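Local coordinates for protein carbonic anhydrase (Porphyridium purpureum, PDB 1DDZ) that probably catalyses the reversible hydration of carbon dioxide to hydrogencarbonate, as a beta-class carbonic anhydrase that holds two zinc ions per chain, at residues V112-V117 with L399-N404. Numbering follows the deposited sequence.
Sequences VLQYAV and LGLIDN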
loop_
_atom_site.group_PDB
_atom_site.type_symbol
_atom_site.label_atom_id
_atom_site.label_comp_id
_atom_site.label_asym_id
_atom_site.label_seq_id
_atom_site.Cartn_x
_atom_site.Cartn_y
_atom_site.Cartn_z
ATOM N N VAL A 112 6.807 6.018 8.404
ATOM C CA VAL A 112 7.567 7.234 8.702
ATOM C C VAL A 112 6.911 7.963 9.902
ATOM O O VAL A 112 7.588 8.446 10.825
ATOM C CB VAL A 112 7.643 8.187 7.493
ATOM C CG1 VAL A 112 8.110 9.573 7.941
ATOM C CG2 VAL A 112 8.633 7.672 6.495
ATOM N N LEU A 113 5.581 8.025 9.892
ATOM C CA LEU A 113 4.797 8.632 10.978
ATOM C C LEU A 113 5.074 7.935 12.335
ATOM O O LEU A 113 5.371 8.591 13.324
ATOM C CB LEU A 113 3.294 8.489 10.677
ATOM C CG LEU A 113 2.282 9.597 11.012
ATOM C CD1 LEU A 113 0.888 8.965 11.281
ATOM C CD2 LEU A 113 2.725 10.461 12.154
ATOM N N GLN A 114 4.917 6.611 12.370
ATOM C CA GLN A 114 5.130 5.861 13.577
ATOM C C GLN A 114 6.569 5.986 14.076
ATOM O O GLN A 114 6.799 6.123 15.275
ATOM C CB GLN A 114 4.731 4.406 13.398
ATOM C CG GLN A 114 4.725 3.670 14.740
ATOM C CD GLN A 114 4.052 2.328 14.677
ATOM O OE1 GLN A 114 4.394 1.489 13.854
ATOM N NE2 GLN A 114 3.090 2.107 15.560
ATOM N N TYR A 115 7.532 5.973 13.163
ATOM C CA TYR A 115 8.932 6.114 13.550
ATOM C C TYR A 115 9.107 7.498 14.192
ATOM O O TYR A 115 9.621 7.608 15.305
ATOM C CB TYR A 115 9.850 5.973 12.327
ATOM C CG TYR A 115 11.318 5.942 12.668
ATOM C CD1 TYR A 115 11.931 4.756 13.082
ATOM C CD2 TYR A 115 12.101 7.090 12.564
ATOM C CE1 TYR A 115 13.297 4.709 13.383
ATOM C CE2 TYR A 115 13.468 7.064 12.861
ATOM C CZ TYR A 115 14.064 5.866 13.272
ATOM O OH TYR A 115 15.415 5.819 13.569
ATOM N N ALA A 116 8.631 8.540 13.516
ATOM C CA ALA A 116 8.722 9.909 14.022
ATOM C C ALA A 116 8.052 10.066 15.390
ATOM O O ALA A 116 8.616 10.672 16.305
ATOM C CB ALA A 116 8.088 10.894 13.016
ATOM N N VAL A 117 6.859 9.500 15.544
ATOM C CA VAL A 117 6.113 9.610 16.799
ATOM C C VAL A 117 6.578 8.699 17.944
ATOM O O VAL A 117 6.751 9.162 19.069
ATOM C CB VAL A 117 4.587 9.423 16.544
ATOM C CG1 VAL A 117 3.804 9.458 17.864
ATOM C CG2 VAL A 117 4.079 10.522 15.576
ATOM N N LEU A 399 6.160 -2.482 16.835
ATOM C CA LEU A 399 5.240 -1.497 16.292
ATOM C C LEU A 399 4.687 -1.944 14.938
ATOM O O LEU A 399 5.429 -2.095 13.954
ATOM C CB LEU A 399 5.920 -0.127 16.193
ATOM C CG LEU A 399 6.490 0.355 17.532
ATOM C CD1 LEU A 399 7.208 1.702 17.415
ATOM C CD2 LEU A 399 5.371 0.399 18.551
ATOM N N GLY A 400 3.364 -2.090 14.901
ATOM C CA GLY A 400 2.642 -2.558 13.732
ATOM C C GLY A 400 2.963 -1.991 12.373
ATOM O O GLY A 400 2.923 -2.716 11.382
ATOM N N LEU A 401 3.285 -0.711 12.290
ATOM C CA LEU A 401 3.567 -0.156 10.981
ATOM C C LEU A 401 5.047 -0.037 10.660
ATOM O O LEU A 401 5.501 -0.541 9.634
ATOM C CB LEU A 401 2.812 1.170 10.799
ATOM C CG LEU A 401 1.337 0.832 11.075
ATOM C CD1 LEU A 401 0.720 1.782 12.048
ATOM C CD2 LEU A 401 0.534 0.716 9.823
ATOM N N ILE A 402 5.814 0.568 11.558
ATOM C CA ILE A 402 7.224 0.749 11.307
ATOM C C ILE A 402 8.002 -0.560 11.333
ATOM O O ILE A 402 8.791 -0.820 10.426
ATOM C CB ILE A 402 7.846 1.793 12.263
ATOM C CG1 ILE A 402 9.318 1.995 11.932
ATOM C CG2 ILE A 402 7.683 1.386 13.723
ATOM C CD1 ILE A 402 9.567 2.557 10.596
ATOM N N ASP A 403 7.684 -1.453 12.263
ATOM C CA ASP A 403 8.450 -2.690 12.340
ATOM C C ASP A 403 8.172 -3.748 11.281
ATOM O O ASP A 403 9.034 -4.571 10.994
ATOM C CB ASP A 403 8.498 -3.219 13.774
ATOM C CG ASP A 403 9.089 -2.177 14.749
ATOM O OD1 ASP A 403 10.131 -1.551 14.441
ATOM O OD2 ASP A 403 8.490 -1.937 15.815
ATOM N N ASN A 404 7.003 -3.692 10.637
ATOM C CA ASN A 404 6.722 -4.621 9.532
ATOM C C ASN A 404 7.382 -4.074 8.262
ATOM O O ASN A 404 7.943 -4.811 7.446
ATOM C CB ASN A 404 5.229 -4.873 9.388
ATOM C CG ASN A 404 4.715 -5.749 10.495
ATOM O OD1 ASN A 404 5.313 -6.778 10.799
ATOM N ND2 ASN A 404 3.664 -5.298 11.188
#
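Q114 reaches from helix 107-119 to the amide nitrogens of L401 and I402, where the turn after L399 winds into a short helix. Its CB points toward that turn, and CG, anti to the backbone N (chi1 -170°), comes alongside I402 CG2, with L399 CD1 slightly farther off. Next, Q114 CD lies 3.4 Å from L399 CB, while NE2 is 3.7 Å from the same CB. At the tip, Q114 OE1 accepts two hydrogen bonds. I402 N gives a nearly straight one of 2.9 Å (170° at the hydrogen) in the carbonyl plane; L401 N gives a more bent one, also 2.9 Å, tilted from that plane. Two bonds hold OE1 against the turn. One residue on, Y115 CB packs 3.8 Å from I402 CD1, and I402 CG1 sits at the ring edge. The nearest atom of the Y115 side chain is about 6 Å from a zinc ion, close to its ligand D330. D403 OD2 accepts a hydrogen bond from L399 N, and OD1 is hydrogen-bonded to Y119 OH. The contact joins the two beta-carbonic anhydrase repeats: a glutamine from the first receives N-H groups at a helical turn of the second, beside the latter's zinc site.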